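Local coordinates for protein beta-1,4-exocellulase (PDB 4B4H) that probably hydrolyses cellulose as a bacterial family 6 cellobiohydrolase, this chain being its catalytic domain, at residues P16-K21 against G402-A407. Numbering follows the deposited sequence.
Sequences PVWSAK and GHWFSA
Lys21 lays its aliphatic chain over one face of the Trp404 indole. Its CB stands 3.6 Å from the centroid of the Trp404 six-membered ring and only 9° off the ring normal, a CH-pi contact; farther along the chain, Lys21 CD rests 3.6 Å from Trp404 CE3. The backbone joins in too, Lys21 O lying 3.5 Å from Trp404 CZ2. Trp18 meets the same indole at its rim: NE1 of Trp18 lies near the Trp404 plane, 3.9 Å from Trp404 CZ3, and the two rings make an oblique aromatic pair, their planes at 58°. Trp404 reaches the helix because its chi1 of -164° sets CG opposite the backbone N. The tight part is centred on the Trp404 indole, with the methylenes of Lys21 over one face; the buried Trp18 closes its edge, its NE1 hydrogen-bonded to Pro355 O. On the looser side, Lys21 is partly exposed; its chain bends at the last torsion and takes the ammonium end away from the 402-407 segment. No hydrogen bond spans the two segments, but Glu25 OE2 accepts bonds from Trp404 NE1 and Ser406 OG, the first of which is likely to help set the turn of the indole. A serine in place of Trp404 would probably uncover the Lys21 methylenes and the CD1 and NE1 atoms of Trp18, and deprive Glu25 of its indole donor. Trp18 also lies about 4 Å, side chain to side chain, from Glu357, a predicted substrate-binding residue. The contact thus joins the early helix 16-24 to the turn leading into the last helix, 406-414, beside the 354-358 loop that follows strand 346-350 of the main sheet.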
ATOM      1  N   PRO A  16       7.112  -4.535 -18.413  1.00 11.08           N
ATOM      2  CA  PRO A  16       8.393  -4.791 -19.074  1.00 11.22           C
ATOM      3  C   PRO A  16       9.499  -3.894 -18.525  1.00 11.30           C
ATOM      4  O   PRO A  16      10.637  -4.332 -18.400  1.00 12.00           O
ATOM      5  CB  PRO A  16       8.128  -4.424 -20.542  1.00 11.25           C
ATOM      6  CG  PRO A  16       6.647  -4.307 -20.680  1.00 10.86           C
ATOM      7  CD  PRO A  16       6.144  -3.902 -19.328  1.00 10.84           C
ATOM      8  N   VAL A  17       9.144  -2.654 -18.188  1.00 11.70           N
ATOM      9  CA  VAL A  17      10.081  -1.703 -17.595  1.00 11.96           C
ATOM     10  C   VAL A  17      10.674  -2.271 -16.296  1.00 11.63           C
ATOM     11  O   VAL A  17      11.896  -2.433 -16.175  1.00 12.62           O
ATOM     12  CB  VAL A  17       9.405  -0.330 -17.333  1.00 12.35           C
ATOM     13  CG1 VAL A  17      10.411   0.686 -16.805  1.00 12.67           C
ATOM     14  CG2 VAL A  17       8.759   0.202 -18.602  1.00 13.04           C
ATOM     15  N   TRP A  18       9.808  -2.579 -15.327  1.00 11.27           N
ATOM     16  CA  TRP A  18      10.259  -3.167 -14.064  1.00 11.01           C
ATOM     17  C   TRP A  18      11.009  -4.459 -14.268  1.00 10.87           C
ATOM     18  O   TRP A  18      12.073  -4.677 -13.680  1.00 10.74           O
ATOM     19  CB  TRP A  18       9.093  -3.380 -13.092  1.00 10.33           C
ATOM     20  CG  TRP A  18       9.554  -4.067 -11.824  1.00  9.89           C
ATOM     21  CD1 TRP A  18      10.193  -3.497 -10.730  1.00  9.67           C
ATOM     22  CD2 TRP A  18       9.503  -5.506 -11.520  1.00  9.50           C
ATOM     23  NE1 TRP A  18      10.517  -4.454  -9.790  1.00  9.58           N
ATOM     24  CE2 TRP A  18      10.124  -5.672 -10.203  1.00  9.50           C
ATOM     25  CE3 TRP A  18       9.014  -6.626 -12.178  1.00  9.15           C
ATOM     26  CZ2 TRP A  18      10.238  -6.907  -9.598  1.00  9.36           C
ATOM     27  CZ3 TRP A  18       9.139  -7.872 -11.553  1.00  9.27           C
ATOM     28  CH2 TRP A  18       9.726  -8.004 -10.292  1.00  9.33           C
ATOM     29  N   SER A  19      10.461  -5.336 -15.105  1.00 11.34           N
ATOM     30  CA  SER A  19      11.065  -6.641 -15.342  1.00 11.60           C
ATOM     31  C   SER A  19      12.536  -6.555 -15.768  1.00 11.66           C
ATOM     32  O   SER A  19      13.351  -7.391 -15.351  1.00 11.25           O
ATOM     33  CB  SER A  19      10.264  -7.430 -16.381  1.00 11.89           C
ATOM     34  OG  SER A  19      10.824  -8.722 -16.546  1.00 12.52           O
ATOM     35  N   ALA A  20      12.857  -5.558 -16.595  1.00 12.51           N
ATOM     36  CA  ALA A  20      14.202  -5.402 -17.143  1.00 12.87           C
ATOM     37  C   ALA A  20      15.223  -5.004 -16.077  1.00 12.96           C
ATOM     38  O   ALA A  20      16.393  -5.367 -16.172  1.00 13.35           O
ATOM     39  CB  ALA A  20      14.203  -4.402 -18.293  1.00 13.61           C
ATOM     40  N   LYS A  21      14.778  -4.282 -15.050  1.00 12.98           N
ATOM     41  CA  LYS A  21      15.668  -3.915 -13.943  1.00 13.36           C
ATOM     42  C   LYS A  21      15.881  -5.068 -12.958  1.00 13.21           C
ATOM     43  O   LYS A  21      16.955  -5.192 -12.370  1.00 12.86           O
ATOM     44  CB  LYS A  21      15.140  -2.684 -13.205  1.00 13.71           C
ATOM     45  CG  LYS A  21      14.927  -1.482 -14.097  1.00 14.18           C
ATOM     46  CD  LYS A  21      14.265  -0.355 -13.329  1.00 14.44           C
ATOM     47  CE  LYS A  21      14.604   0.980 -13.969  1.00 15.57           C
ATOM     48  NZ  LYS A  21      13.968   1.146 -15.305  1.00 15.90           N
ATOM     49  N   GLY A 402      11.108   5.722  -6.388  1.00 11.76           N
ATOM     50  CA  GLY A 402      10.862   5.110  -7.691  1.00 11.86           C
ATOM     51  C   GLY A 402      12.105   4.777  -8.500  1.00 11.62           C
ATOM     52  O   GLY A 402      12.020   4.017  -9.460  1.00 11.95           O
ATOM     53  N   HIS A 403      13.250   5.359  -8.130  1.00 12.00           N
ATOM     54  CA  HIS A 403      14.517   5.084  -8.803  1.00 11.89           C
ATOM     55  C   HIS A 403      15.038   3.764  -8.329  1.00 11.02           C
ATOM     56  O   HIS A 403      14.778   3.364  -7.210  1.00 10.44           O
ATOM     57  CB  HIS A 403      15.530   6.179  -8.490  1.00 12.86           C
ATOM     58  CG  HIS A 403      15.341   7.440  -9.297  1.00 13.87           C
ATOM     59  ND1 HIS A 403      16.377   8.199  -9.696  1.00 14.38           N
ATOM     60  CD2 HIS A 403      14.190   8.047  -9.801  1.00 14.56           C
ATOM     61  CE1 HIS A 403      15.916   9.255 -10.400  1.00 14.87           C
ATOM     62  NE2 HIS A 403      14.580   9.156 -10.471  1.00 15.57           N
ATOM     63  N   TRP A 404      15.789   3.083  -9.183  1.00 10.55           N
ATOM     64  CA  TRP A 404      16.272   1.756  -8.859  1.00 10.41           C
ATOM     65  C   TRP A 404      17.227   1.747  -7.685  1.00 10.48           C
ATOM     66  O   TRP A 404      18.166   2.542  -7.640  1.00 11.38           O
ATOM     67  CB  TRP A 404      16.917   1.110 -10.076  1.00 10.10           C
ATOM     68  CG  TRP A 404      17.043  -0.365  -9.858  1.00  9.98           C
ATOM     69  CD1 TRP A 404      18.202  -1.086  -9.607  1.00 10.12           C
ATOM     70  CD2 TRP A 404      15.954  -1.342  -9.781  1.00 10.02           C
ATOM     71  NE1 TRP A 404      17.913  -2.413  -9.414  1.00 10.04           N
ATOM     72  CE2 TRP A 404      16.581  -2.631  -9.506  1.00  9.96           C
ATOM     73  CE3 TRP A 404      14.568  -1.276  -9.910  1.00 10.00           C
ATOM     74  CZ2 TRP A 404      15.843  -3.795  -9.389  1.00  9.88           C
ATOM     75  CZ3 TRP A 404      13.831  -2.451  -9.787  1.00 10.13           C
ATOM     76  CH2 TRP A 404      14.452  -3.680  -9.537  1.00 10.02           C
ATOM     77  N   PHE A 405      16.992   0.854  -6.722  1.00 10.13           N
ATOM     78  CA  PHE A 405      17.802   0.783  -5.498  1.00  9.89           C
ATOM     79  C   PHE A 405      18.402  -0.614  -5.399  1.00 10.23           C
ATOM     80  O   PHE A 405      17.767  -1.528  -4.868  1.00 10.14           O
ATOM     81  CB  PHE A 405      16.904   1.101  -4.292  1.00  9.44           C
ATOM     82  CG  PHE A 405      17.633   1.354  -2.991  1.00  9.27           C
ATOM     83  CD1 PHE A 405      19.018   1.413  -2.903  1.00  9.23           C
ATOM     84  CD2 PHE A 405      16.892   1.554  -1.827  1.00  9.07           C
ATOM     85  CE1 PHE A 405      19.650   1.648  -1.683  1.00  8.95           C
ATOM     86  CE2 PHE A 405      17.509   1.789  -0.611  1.00  9.12           C
ATOM     87  CZ  PHE A 405      18.896   1.836  -0.531  1.00  8.93           C
ATOM     88  N   SER A 406      19.615  -0.776  -5.940  1.00 10.49           N
ATOM     89  CA  SER A 406      20.204  -2.107  -6.133  1.00 10.69           C
ATOM     90  C   SER A 406      20.547  -2.820  -4.824  1.00 10.32           C
ATOM     91  O   SER A 406      20.205  -3.998  -4.632  1.00  9.93           O
ATOM     92  CB  SER A 406      21.430  -2.038  -7.055  1.00 11.24           C
ATOM     93  OG  SER A 406      21.848  -3.347  -7.413  1.00 12.73           O
ATOM     94  N   ALA A 407      21.233  -2.119  -3.925  1.00 10.17           N
ATOM     95  CA  ALA A 407      21.468  -2.644  -2.587  1.00  9.79           C
ATOM     96  C   ALA A 407      20.175  -3.187  -1.945  1.00  9.53           C
ATOM     97  O   ALA A 407      20.163  -4.304  -1.413  1.00  9.13           O
ATOM     98  CB  ALA A 407      22.142  -1.600  -1.702  1.00 10.26           C
TER